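Lmo0812 protein (Listeria monocytogenes serovar 1/2a, PDB 4YF1) is probably a hydrolase of the HD superfamily, possibly one that removes the 3'-diphosphate of guanosine-3',5'-bis(diphosphate). Local coordinates at residues 33-38 and 118-123; 46-51 and 109-114; 87-92 and 97-102; 137-140 and 146-149. One frame throughout, in Å; residues are numbered along the deposited sequence. Where two conformers were deposited one is given.

In the fold
Interaction 1 closes the longest loop: it joins the start of helix 35-45 to the middle of helix 111-132, which carry His35 and Asp120 of a probable HD-type histidine-aspartate cluster. Within that loop interaction 2 links the turn before helix 50-64 to the start of helix 111-132, so both contacts share this long helix. Interaction 3 lies inside both loops and folds residues 87-92 back on helix 95-108; His87 touches Asp120 and Lys121 of interaction 1. Interaction 4 comes after all three have closed, a short local turn joining helix 139-142 to helix 147-160, its centre about 31 Å from that of interaction 2 and across the chain's centre.

Interaction 1 (33-38 and 118-123); sequences FSHPLN and VADKLD
His35 and Asp123 mark the closest approach of the two backbones, with 6.8 Å from CA to CA, where the first turn of helix 35-45 faces the middle of helix 111-132. Ser34 is the N-cap of the former. Asp120 and Asp123, three residues apart, lie on the same side of their helix, and the His35 ring reaches between them. Its CG lies anti to the backbone N (chi1 179°), which carries both ring nitrogens across to the other helix.

Imidazole suits this place because it offers a nitrogen at each of two edges. ND1 donates at 2.7 Å to the anti lone pair of Asp123 OD2, while NE2 donates to Asp120 OD1 at 2.5 Å, the oxygen lying in the ring plane and met nearly along its C-O axis. Asp123 OD1 also accepts a longer bond, 3.2 Å, from ND2 of Asn38, one turn along from His35; that amide nitrogen binds Gly29 O as well. Asp120 OD2 is engaged by Lys121 NZ (3.0 Å) and by His87 NE2.

His35 and Asp120, with His59 and Asp60, are consistent with the H...HD...D signature of HD-domain phosphohydrolases, though no metal is bound to them here. Helix 50-64 brings Asp60 against His35 and His59 against Asp120; helix 172-184 packs on Leu122, and the second subunit covers Pro36 and Leu37.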
loop_
_atom_site.group_PDB
_atom_site.type_symbol
_atom_site.label_atom_id
_atom_site.label_comp_id
_atom_site.label_asym_id
_atom_site.label_seq_id
_atom_site.Cartn_x
_atom_site.Cartn_y
_atom_site.Cartn_z
ATOM N N PHE A 33 -10.403 -0.422 8.965
ATOM C CA PHE A 33 -10.134 -1.460 9.979
ATOM C C PHE A 33 -8.778 -2.113 9.797
ATOM O O PHE A 33 -8.609 -3.313 9.942
ATOM C CB PHE A 33 -11.273 -2.474 10.000
ATOM C CG PHE A 33 -12.591 -1.832 10.240
ATOM C CD1 PHE A 33 -12.982 -1.510 11.526
ATOM C CD2 PHE A 33 -13.394 -1.445 9.178
ATOM C CE1 PHE A 33 -14.185 -0.862 11.754
ATOM C CE2 PHE A 33 -14.589 -0.785 9.399
ATOM C CZ PHE A 33 -14.987 -0.495 10.686
ATOM N N SER A 34 -7.821 -1.259 9.472
ATOM C CA SER A 34 -6.457 -1.632 9.207
ATOM C C SER A 34 -5.643 -0.353 9.322
ATOM O O SER A 34 -5.961 0.630 8.672
ATOM C CB SER A 34 -6.362 -2.187 7.791
ATOM O OG SER A 34 -5.030 -2.307 7.369
ATOM N N HIS A 35 -4.617 -0.363 10.158
ATOM C CA HIS A 35 -3.767 0.805 10.362
ATOM C C HIS A 35 -3.131 1.304 9.047
ATOM O O HIS A 35 -3.262 2.470 8.737
ATOM C CB HIS A 35 -2.719 0.506 11.458
ATOM C CG HIS A 35 -1.773 1.632 11.727
ATOM N ND1 HIS A 35 -2.165 2.796 12.349
ATOM C CD2 HIS A 35 -0.446 1.762 11.488
ATOM C CE1 HIS A 35 -1.124 3.601 12.472
ATOM N NE2 HIS A 35 -0.071 3.001 11.948
ATOM N N PRO A 36 -2.505 0.415 8.247
ATOM C CA PRO A 36 -1.894 0.900 6.988
ATOM C C PRO A 36 -2.889 1.539 6.019
ATOM O O PRO A 36 -2.557 2.552 5.413
ATOM C CB PRO A 36 -1.307 -0.366 6.369
ATOM C CG PRO A 36 -1.077 -1.287 7.517
ATOM C CD PRO A 36 -2.217 -1.022 8.462
ATOM N N LEU A 37 -4.076 0.949 5.849
ATOM C CA LEU A 37 -5.079 1.508 4.962
ATOM C C LEU A 37 -5.577 2.860 5.471
ATOM O O LEU A 37 -5.781 3.774 4.696
ATOM C CB LEU A 37 -6.225 0.514 4.754
ATOM C CG LEU A 37 -5.925 -0.654 3.801
ATOM C CD1 LEU A 37 -5.846 -0.135 2.388
ATOM C CD2 LEU A 37 -4.653 -1.405 4.118
ATOM N N ASN A 38 -5.785 2.968 6.787
ATOM C CA ASN A 38 -6.234 4.246 7.364
ATOM C C ASN A 38 -5.185 5.348 7.284
ATOM O O ASN A 38 -5.519 6.511 7.065
ATOM C CB ASN A 38 -6.678 4.091 8.855
ATOM C CG ASN A 38 -8.016 3.378 9.028
ATOM O OD1 ASN A 38 -8.758 3.132 8.083
ATOM N ND2 ASN A 38 -8.359 3.075 10.309
ATOM N N VAL A 118 3.314 11.904 11.461
ATOM C CA VAL A 118 2.078 12.405 12.085
ATOM C C VAL A 118 0.846 11.549 11.706
ATOM O O VAL A 118 0.037 11.229 12.581
ATOM C CB VAL A 118 1.854 13.886 11.825
ATOM C CG1 VAL A 118 0.591 14.380 12.456
ATOM C CG2 VAL A 118 3.038 14.731 12.275
ATOM N N ALA A 119 0.740 11.127 10.446
ATOM C CA ALA A 119 -0.373 10.286 10.018
ATOM C C ALA A 119 -0.411 8.966 10.790
ATOM O O ALA A 119 -1.473 8.498 11.202
ATOM C CB ALA A 119 -0.314 10.027 8.529
ATOM N N ASP A 120 0.759 8.374 10.969
ATOM C CA ASP A 120 0.884 7.138 11.732
ATOM C C ASP A 120 0.395 7.367 13.180
ATOM O O ASP A 120 -0.381 6.575 13.708
ATOM C CB ASP A 120 2.344 6.701 11.750
ATOM C CG ASP A 120 2.587 5.475 12.658
ATOM O OD1 ASP A 120 1.952 4.430 12.431
ATOM O OD2 ASP A 120 3.436 5.559 13.554
ATOM N N LYS A 121 0.835 8.454 13.798
ATOM C CA LYS A 121 0.412 8.760 15.208
ATOM C C LYS A 121 -1.039 9.118 15.331
ATOM O O LYS A 121 -1.668 8.841 16.336
ATOM C CB LYS A 121 1.233 9.892 15.810
ATOM C CG LYS A 121 2.474 9.403 16.481
ATOM C CD LYS A 121 3.402 8.742 15.524
ATOM C CE LYS A 121 4.072 7.575 16.197
ATOM N NZ LYS A 121 5.218 7.163 15.331
ATOM N N LEU A 122 -1.545 9.810 14.324
ATOM C CA LEU A 122 -2.953 10.191 14.308
ATOM C C LEU A 122 -3.872 8.985 14.306
ATOM O O LEU A 122 -4.801 8.925 15.111
ATOM C CB LEU A 122 -3.257 11.114 13.096
ATOM C CG LEU A 122 -4.713 11.543 12.883
ATOM C CD1 LEU A 122 -5.366 12.168 14.096
ATOM C CD2 LEU A 122 -4.850 12.492 11.680
ATOM N N ASP A 123 -3.630 8.013 13.431
ATOM C CA ASP A 123 -4.491 6.844 13.426
ATOM C C ASP A 123 -4.384 6.096 14.779
ATOM O O ASP A 123 -5.394 5.601 15.271
ATOM C CB ASP A 123 -4.179 5.888 12.294
ATOM C CG ASP A 123 -5.159 4.727 12.239
ATOM O OD1 ASP A 123 -6.380 4.950 12.006
ATOM O OD2 ASP A 123 -4.713 3.587 12.413
#

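Interaction 2 (46-51 and 109-114); sequences AGFREE and GNLEEK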
loop_
_atom_site.group_PDB
_atom_site.type_symbol
_atom_site.label_atom_id
_atom_site.label_comp_id
_atom_site.label_asym_id
_atom_site.label_seq_id
_atom_site.Cartn_x
_atom_site.Cartn_y
_atom_site.Cartn_z
ATOM N N ALA A 46 -4.780 14.322 2.136
ATOM C CA ALA A 46 -4.024 15.545 2.389
ATOM C C ALA A 46 -3.328 16.001 1.093
ATOM O O ALA A 46 -2.638 16.970 1.115
ATOM C CB ALA A 46 -2.983 15.343 3.471
ATOM N N GLY A 47 -3.462 15.248 0.020
ATOM C CA GLY A 47 -2.857 15.666 -1.294
ATOM C C GLY A 47 -1.486 15.065 -1.587
ATOM O O GLY A 47 -0.883 15.379 -2.621
ATOM N N PHE A 48 -0.972 14.184 -0.720
ATOM C CA PHE A 48 0.379 13.643 -0.956
ATOM C C PHE A 48 0.439 12.683 -2.133
ATOM O O PHE A 48 -0.527 11.971 -2.423
ATOM C CB PHE A 48 0.968 13.011 0.317
ATOM C CG PHE A 48 1.307 14.025 1.357
ATOM C CD1 PHE A 48 2.477 14.764 1.251
ATOM C CD2 PHE A 48 0.456 14.260 2.451
ATOM C CE1 PHE A 48 2.780 15.747 2.180
ATOM C CE2 PHE A 48 0.759 15.238 3.378
ATOM C CZ PHE A 48 1.913 15.982 3.245
ATOM N N ARG A 49 1.585 12.683 -2.820
ATOM C CA ARG A 49 1.766 11.841 -3.988
ATOM C C ARG A 49 1.769 10.377 -3.619
ATOM O O ARG A 49 1.942 10.007 -2.437
ATOM C CB ARG A 49 3.061 12.204 -4.736
ATOM C CG ARG A 49 4.344 11.931 -3.987
ATOM C CD ARG A 49 5.533 12.657 -4.598
ATOM N NE ARG A 49 6.719 12.560 -3.751
ATOM C CZ ARG A 49 7.822 11.856 -4.001
ATOM N NH1 ARG A 49 8.028 11.211 -5.166
ATOM N NH2 ARG A 49 8.793 11.874 -3.101
ATOM N N GLU A 50 1.624 9.547 -4.641
ATOM C CA GLU A 50 1.514 8.103 -4.484
ATOM C C GLU A 50 2.688 7.464 -3.725
ATOM O O GLU A 50 2.473 6.599 -2.852
ATOM C CB GLU A 50 1.334 7.424 -5.854
ATOM C CG GLU A 50 0.626 6.086 -5.752
ATOM C CD GLU A 50 -0.822 6.237 -5.276
ATOM O OE1 GLU A 50 -1.250 5.483 -4.361
ATOM O OE2 GLU A 50 -1.516 7.153 -5.797
ATOM N N GLU A 51 3.916 7.898 -4.024
ATOM C CA GLU A 51 5.078 7.356 -3.317
ATOM C C GLU A 51 4.956 7.532 -1.782
ATOM O O GLU A 51 5.381 6.666 -1.012
ATOM C CB GLU A 51 6.376 8.004 -3.770
ATOM C CG GLU A 51 6.809 7.684 -5.209
ATOM C CD GLU A 51 6.043 8.406 -6.291
ATOM O OE1 GLU A 51 5.058 9.145 -6.018
ATOM O OE2 GLU A 51 6.456 8.236 -7.474
ATOM N N GLY A 109 12.742 16.607 9.578
ATOM C CA GLY A 109 12.470 15.996 8.255
ATOM C C GLY A 109 11.811 16.964 7.299
ATOM O O GLY A 109 11.441 18.067 7.698
ATOM N N ASN A 110 11.688 16.572 6.027
ATOM C CA ASN A 110 10.970 17.413 5.060
ATOM C C ASN A 110 9.466 17.213 5.233
ATOM O O ASN A 110 9.029 16.425 6.130
ATOM C CB ASN A 110 11.447 17.165 3.597
ATOM C CG ASN A 110 11.100 15.764 3.068
ATOM O OD1 ASN A 110 10.137 15.118 3.503
ATOM N ND2 ASN A 110 11.851 15.327 2.059
ATOM N N LEU A 111 8.645 17.911 4.454
ATOM C CA LEU A 111 7.172 17.815 4.644
ATOM C C LEU A 111 6.629 16.388 4.545
ATOM O O LEU A 111 5.819 15.956 5.425
ATOM C CB LEU A 111 6.390 18.745 3.708
ATOM C CG LEU A 111 4.843 18.692 3.790
ATOM C CD1 LEU A 111 4.345 19.001 5.178
ATOM C CD2 LEU A 111 4.200 19.646 2.764
ATOM N N GLU A 112 7.101 15.636 3.550
ATOM C CA GLU A 112 6.668 14.232 3.366
ATOM C C GLU A 112 7.043 13.367 4.573
ATOM O O GLU A 112 6.196 12.599 5.113
ATOM C CB GLU A 112 7.259 13.632 2.105
ATOM C CG GLU A 112 6.753 14.362 0.862
ATOM C CD GLU A 112 7.294 13.809 -0.424
ATOM O OE1 GLU A 112 8.324 13.090 -0.403
ATOM O OE2 GLU A 112 6.701 14.119 -1.487
ATOM N N GLU A 113 8.292 13.502 5.015
ATOM C CA GLU A 113 8.783 12.726 6.180
ATOM C C GLU A 113 8.002 13.050 7.422
ATOM O O GLU A 113 7.701 12.138 8.200
ATOM C CB GLU A 113 10.282 12.975 6.373
ATOM C CG GLU A 113 11.078 12.514 5.145
ATOM C CD GLU A 113 12.520 12.982 5.108
ATOM O OE1 GLU A 113 12.814 14.136 5.518
ATOM O OE2 GLU A 113 13.352 12.189 4.604
ATOM N N LYS A 114 7.698 14.326 7.637
ATOM C CA LYS A 114 6.871 14.746 8.797
ATOM C C LYS A 114 5.471 14.165 8.691
ATOM O O LYS A 114 4.928 13.624 9.642
ATOM C CB LYS A 114 6.768 16.269 8.855
ATOM C CG LYS A 114 8.079 16.958 9.187
ATOM C CD LYS A 114 7.972 18.443 8.968
ATOM C CE LYS A 114 9.157 19.224 9.545
ATOM N NZ LYS A 114 8.836 19.667 10.933
HETATM O O HOH W 1 3.409 14.879 -2.176
#
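The guanidinium of Arg49 meets the carboxylate of Glu112 edge to edge, the two planes only 21° apart, while CB of Glu51 lies over one guanidinium face, offset toward its rim. The neighbouring flat group, the Phe48 ring, is approached at its edge and in its plane by CG of Leu111, 3.9 Å from CE1. The charged pair is a side-on, two-nitrogen salt bridge at the surface of the all-helical HD domain, joining the turn before helix 50-64 to the first turn of helix 111-132.

NE of Arg49 donates to Glu112 OE2 at 2.7 Å in a nearly straight bond (174°), and NH2 donates to OE1 at 3.0 Å through the syn lone pair. One bond to each oxygen fixes the rotation of both groups; the extended Glu112 chain reaches out to meet them. Arg49 NH1 has a further salt bridge with Glu79, and a long one with Glu51.

Phe48 gives the contact its apolar side, and with Leu111 it packs on Pro171. Glycine suits position 47, where positive phi closes a Schellman motif after helix 35-45. At the other helix start, Asn110 and Glu113 form a capping box: Glu113 N donates to Asn110 OD1 at 2.9 Å, and Asn110 N returns a bond to Glu113 OE1 at 2.7 Å. Between the segments a water accepts from Arg49 N at 2.9 Å and gives a weak bond, 3.4 Å, to Glu112 OE2.

Interaction 3 (87-92 and 97-102); sequences HTENKT and ERKAHT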
loop_
_atom_site.group_PDB
_atom_site.type_symbol
_atom_site.label_atom_id
_atom_site.label_comp_id
_atom_site.label_asym_id
_atom_site.label_seq_id
_atom_site.Cartn_x
_atom_site.Cartn_y
_atom_site.Cartn_z
ATOM N N HIS A 87 11.106 6.754 8.747
ATOM C CA HIS A 87 10.314 6.629 9.997
ATOM C C HIS A 87 10.358 5.262 10.690
ATOM O O HIS A 87 9.661 5.046 11.680
ATOM C CB HIS A 87 8.859 7.018 9.717
ATOM C CG HIS A 87 7.929 6.781 10.870
ATOM N ND1 HIS A 87 8.334 6.878 12.184
ATOM C CD2 HIS A 87 6.590 6.582 10.905
ATOM C CE1 HIS A 87 7.298 6.676 12.979
ATOM N NE2 HIS A 87 6.225 6.504 12.229
ATOM N N THR A 88 11.196 4.364 10.200
ATOM C CA THR A 88 11.286 3.000 10.743
ATOM C C THR A 88 12.171 3.059 11.984
ATOM O O THR A 88 13.221 3.674 11.952
ATOM C CB THR A 88 11.931 2.019 9.729
ATOM O OG1 THR A 88 11.127 1.940 8.547
ATOM C CG2 THR A 88 12.070 0.610 10.322
ATOM N N GLU A 89 11.738 2.414 13.064
ATOM C CA GLU A 89 12.507 2.385 14.305
ATOM C C GLU A 89 13.575 1.303 14.234
ATOM O O GLU A 89 13.385 0.281 13.586
ATOM C CB GLU A 89 11.594 2.096 15.510
ATOM C CG GLU A 89 10.567 3.179 15.836
ATOM C CD GLU A 89 9.703 2.851 17.061
ATOM O OE1 GLU A 89 9.667 1.684 17.509
ATOM O OE2 GLU A 89 9.021 3.770 17.559
ATOM N N ASN A 90 14.709 1.553 14.869
ATOM C CA ASN A 90 15.718 0.531 15.023
ATOM C C ASN A 90 15.283 -0.226 16.295
ATOM O O ASN A 90 15.491 0.260 17.408
ATOM C CB ASN A 90 17.100 1.141 15.191
ATOM C CG ASN A 90 18.191 0.088 15.326
ATOM O OD1 ASN A 90 18.007 -0.946 15.980
ATOM N ND2 ASN A 90 19.345 0.351 14.699
ATOM N N LYS A 91 14.701 -1.411 16.099
ATOM C CA LYS A 91 14.133 -2.229 17.200
ATOM C C LYS A 91 15.130 -2.677 18.275
ATOM O O LYS A 91 14.711 -3.139 19.342
ATOM C CB LYS A 91 13.474 -3.491 16.637
ATOM C CG LYS A 91 12.471 -3.313 15.501
ATOM C CD LYS A 91 11.053 -2.939 15.908
ATOM C CE LYS A 91 10.887 -1.508 16.385
ATOM N NZ LYS A 91 9.444 -1.120 16.283
ATOM N N THR A 92 16.432 -2.572 18.009
ATOM C CA THR A 92 17.436 -2.957 19.005
ATOM C C THR A 92 17.622 -1.893 20.090
ATOM O O THR A 92 18.275 -2.148 21.082
ATOM C CB THR A 92 18.819 -3.271 18.364
ATOM O OG1 THR A 92 19.387 -2.094 17.768
ATOM C CG2 THR A 92 18.701 -4.370 17.311
ATOM N N GLU A 97 14.717 5.701 23.568
ATOM C CA GLU A 97 15.671 6.124 22.550
ATOM C C GLU A 97 14.982 6.151 21.178
ATOM O O GLU A 97 15.171 7.093 20.414
ATOM C CB GLU A 97 16.957 5.271 22.580
ATOM C CG GLU A 97 17.805 5.557 23.828
ATOM C CD GLU A 97 19.122 4.784 23.907
ATOM O OE1 GLU A 97 19.563 4.140 22.922
ATOM O OE2 GLU A 97 19.737 4.814 25.002
ATOM N N ARG A 98 14.196 5.121 20.872
ATOM C CA ARG A 98 13.471 5.058 19.575
ATOM C C ARG A 98 12.544 6.250 19.438
ATOM O O ARG A 98 12.438 6.894 18.402
ATOM C CB ARG A 98 12.667 3.758 19.482
ATOM C CG ARG A 98 13.527 2.512 19.339
ATOM C CD ARG A 98 12.739 1.225 19.175
ATOM N NE ARG A 98 12.303 0.624 20.455
ATOM C CZ ARG A 98 11.050 0.385 20.845
ATOM N NH1 ARG A 98 10.841 -0.195 22.034
ATOM N NH2 ARG A 98 9.994 0.665 20.088
ATOM N N LYS A 99 11.869 6.560 20.532
ATOM C CA LYS A 99 10.941 7.667 20.544
ATOM C C LYS A 99 11.612 9.014 20.445
ATOM O O LYS A 99 11.134 9.889 19.701
ATOM C CB LYS A 99 10.010 7.556 21.778
ATOM C CG LYS A 99 8.788 6.722 21.486
ATOM C CD LYS A 99 8.941 5.480 20.628
ATOM C CE LYS A 99 7.592 5.083 20.104
ATOM N NZ LYS A 99 7.497 3.791 19.375
ATOM N N ALA A 100 12.750 9.180 21.109
ATOM C CA ALA A 100 13.462 10.446 20.995
ATOM C C ALA A 100 13.934 10.647 19.529
ATOM O O ALA A 100 13.955 11.794 19.010
ATOM C CB ALA A 100 14.661 10.456 21.923
ATOM N N HIS A 101 14.327 9.552 18.892
ATOM C CA HIS A 101 14.808 9.658 17.519
ATOM C C HIS A 101 13.664 10.049 16.582
ATOM O O HIS A 101 13.873 10.793 15.615
ATOM C CB HIS A 101 15.518 8.401 17.044
ATOM C CG HIS A 101 16.792 8.115 17.773
ATOM N ND1 HIS A 101 17.305 6.843 17.900
ATOM C CD2 HIS A 101 17.599 8.916 18.499
ATOM C CE1 HIS A 101 18.405 6.882 18.623
ATOM N NE2 HIS A 101 18.595 8.127 19.015
ATOM N N THR A 102 12.463 9.569 16.864
ATOM C CA THR A 102 11.288 9.949 16.050
ATOM C C THR A 102 10.928 11.438 16.222
ATOM O O THR A 102 10.601 12.137 15.217
ATOM C CB THR A 102 10.133 9.005 16.290
ATOM O OG1 THR A 102 10.525 7.716 15.831
ATOM C CG2 THR A 102 8.868 9.429 15.558
HETATM O O HOH W 2 10.906 6.991 13.520
HETATM O O HOH W 3 8.595 6.190 16.516
#
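OE1 of Glu89 is gripped by two cationic groups, Arg98 NH2 at 2.8 Å and Lys91 NZ at 3.1 Å, which reach it from opposite faces of the carboxylate plane. The oxygen lies in the guanidinium plane of Arg98, although the nitrogen stands 36° out of the carboxylate's. Glu89 gets there through an extended chain; Arg98 CD lies 3.4 Å from Asn90 O, and the bend at chi3 (-84°) beyond it turns the guanidinium toward Glu89. On the other oxygen, OE2, Lys99 NZ completes the salt-bridge network; its modelled separation of 2.4 Å is doubtfully short. Glutamate suits the place because its two oxygens can serve three cationic side chains.

The network joins the loop after helix 78-87 to helix 95-108 within the HD domain, and the side chain of Lys91 is about 7 Å from the bound sodium ion. Beyond it, an Asx turn has Thr92 N donating to Asn90 OD1 at 3.0 Å.

Thr102 OG1 binds two waters. One donates to Glu89 OE2 at 2.7 Å; the other lies 2.9 Å from ND1 of His87, in the conformer described, whose ring stacks on His59. Thr102 also packs against Tyr153 and Ile157 of helix 147-160.

Interaction 4 (137-140 and 146-149); sequences KSVW and GYDL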
loop_
_atom_site.group_PDB
_atom_site.type_symbol
_atom_site.label_atom_id
_atom_site.label_comp_id
_atom_site.label_asym_id
_atom_site.label_seq_id
_atom_site.Cartn_x
_atom_site.Cartn_y
_atom_site.Cartn_z
ATOM N N LYS A 137 -12.187 2.686 31.575
ATOM C CA LYS A 137 -10.921 2.833 30.855
ATOM C C LYS A 137 -10.203 4.132 31.237
ATOM O O LYS A 137 -10.312 5.156 30.538
ATOM C CB LYS A 137 -11.152 2.770 29.339
ATOM C CG LYS A 137 -11.700 1.439 28.832
ATOM C CD LYS A 137 -10.718 0.287 29.019
ATOM C CE LYS A 137 -11.281 -1.011 28.461
ATOM N NZ LYS A 137 -10.343 -2.152 28.638
ATOM N N SER A 138 -9.454 4.057 32.338
ATOM C CA SER A 138 -8.701 5.184 32.893
ATOM C C SER A 138 -7.390 5.461 32.153
ATOM O O SER A 138 -6.524 4.583 32.051
ATOM C CB SER A 138 -8.378 4.908 34.377
ATOM O OG SER A 138 -7.579 5.935 34.951
ATOM N N VAL A 139 -7.222 6.703 31.699
ATOM C CA VAL A 139 -5.997 7.123 31.007
ATOM C C VAL A 139 -4.737 6.903 31.902
ATOM O O VAL A 139 -3.641 6.679 31.398
ATOM C CB VAL A 139 -6.125 8.594 30.511
ATOM C CG1 VAL A 139 -5.976 9.603 31.648
ATOM C CG2 VAL A 139 -5.118 8.872 29.403
ATOM N N TRP A 140 -4.904 6.911 33.234
ATOM C CA TRP A 140 -3.764 6.683 34.128
ATOM C C TRP A 140 -3.366 5.210 34.187
ATOM O O TRP A 140 -2.301 4.877 34.745
ATOM C CB TRP A 140 -4.057 7.163 35.553
ATOM C CG TRP A 140 -4.522 8.552 35.617
ATOM C CD1 TRP A 140 -5.810 8.976 35.736
ATOM C CD2 TRP A 140 -3.717 9.725 35.515
ATOM N NE1 TRP A 140 -5.860 10.347 35.736
ATOM C CE2 TRP A 140 -4.588 10.835 35.593
ATOM C CE3 TRP A 140 -2.343 9.948 35.380
ATOM C CZ2 TRP A 140 -4.130 12.156 35.529
ATOM C CZ3 TRP A 140 -1.884 11.265 35.317
ATOM C CH2 TRP A 140 -2.781 12.353 35.388
ATOM N N GLY A 146 3.066 3.320 30.275
ATOM C CA GLY A 146 2.757 4.326 31.274
ATOM C C GLY A 146 2.359 5.663 30.686
ATOM O O GLY A 146 2.809 6.054 29.593
ATOM N N TYR A 147 1.537 6.377 31.446
ATOM C CA TYR A 147 1.035 7.685 31.033
ATOM C C TYR A 147 2.100 8.766 30.775
ATOM O O TYR A 147 2.052 9.475 29.741
ATOM C CB TYR A 147 0.070 8.195 32.109
ATOM C CG TYR A 147 -0.543 9.549 31.813
ATOM C CD1 TYR A 147 -1.717 9.648 31.084
ATOM C CD2 TYR A 147 0.047 10.723 32.281
ATOM C CE1 TYR A 147 -2.302 10.881 30.817
ATOM C CE2 TYR A 147 -0.523 11.966 32.023
ATOM C CZ TYR A 147 -1.708 12.037 31.297
ATOM O OH TYR A 147 -2.298 13.257 31.034
ATOM N N ASP A 148 3.043 8.905 31.703
ATOM C CA ASP A 148 4.047 9.953 31.600
ATOM C C ASP A 148 4.837 9.869 30.284
ATOM O O ASP A 148 4.975 10.884 29.563
ATOM C CB ASP A 148 5.026 9.885 32.766
ATOM C CG ASP A 148 4.361 10.111 34.112
ATOM O OD1 ASP A 148 3.217 10.579 34.176
ATOM O OD2 ASP A 148 5.026 9.834 35.120
ATOM N N LEU A 149 5.296 8.655 29.964
ATOM C CA LEU A 149 6.091 8.425 28.773
ATOM C C LEU A 149 5.280 8.645 27.498
ATOM O O LEU A 149 5.790 9.255 26.532
ATOM C CB LEU A 149 6.722 7.022 28.787
ATOM C CG LEU A 149 8.022 6.861 29.578
ATOM C CD1 LEU A 149 8.476 5.404 29.528
ATOM C CD2 LEU A 149 9.127 7.774 29.040
HETATM O O HOH W 4 0.238 5.259 33.732
#
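Trp140 and Tyr147 are the residues where the backbones come nearest, 5.8 Å between CA atoms, where a short, weakly bonded helix beginning at about Val139 lies against the start of helix 147-160. A water spans the two backbones here: it donates to Trp140 O at 2.8 Å and accepts from Tyr147 N at 2.9 Å, so the first turn of the new helix is tied to the previous one through solvent.

The side chains meet around the Tyr147 ring, which its first torsion, CG anti to the backbone N (chi1 -180°), swings back toward the preceding turn. Trp140 sets CZ3 over one face of that ring, 3.6 Å from CE2 and displaced toward the rim. With centroids 4.4 Å apart and planes inclined at 38°, the pair is neither a parallel stack nor an edge-to-face one. Val139 takes the edge instead: its CG2 lies in the ring plane, 3.7 Å from CE1. The same valine lays CG1 over one face of the indole, so it touches both aromatic groups. The flat Tyr147 ring suits the place because it can take Trp140 over a face and Val139 at its edge.

Both helix starts are marked: Ser138 OG accepts a weak bond from Trp140 N, 3.3 Å, capping the short helix, and Gly146, with a positive phi of 87° that suits glycine, is the N-cap of the next. The contact lies at the surface, its centre about 19 Å from the chain's centre, just after the unmodelled residues 135-136; in the first turn of helix 147-160, Leu149 packs on Trp95 and Glu96 of helix 95-108.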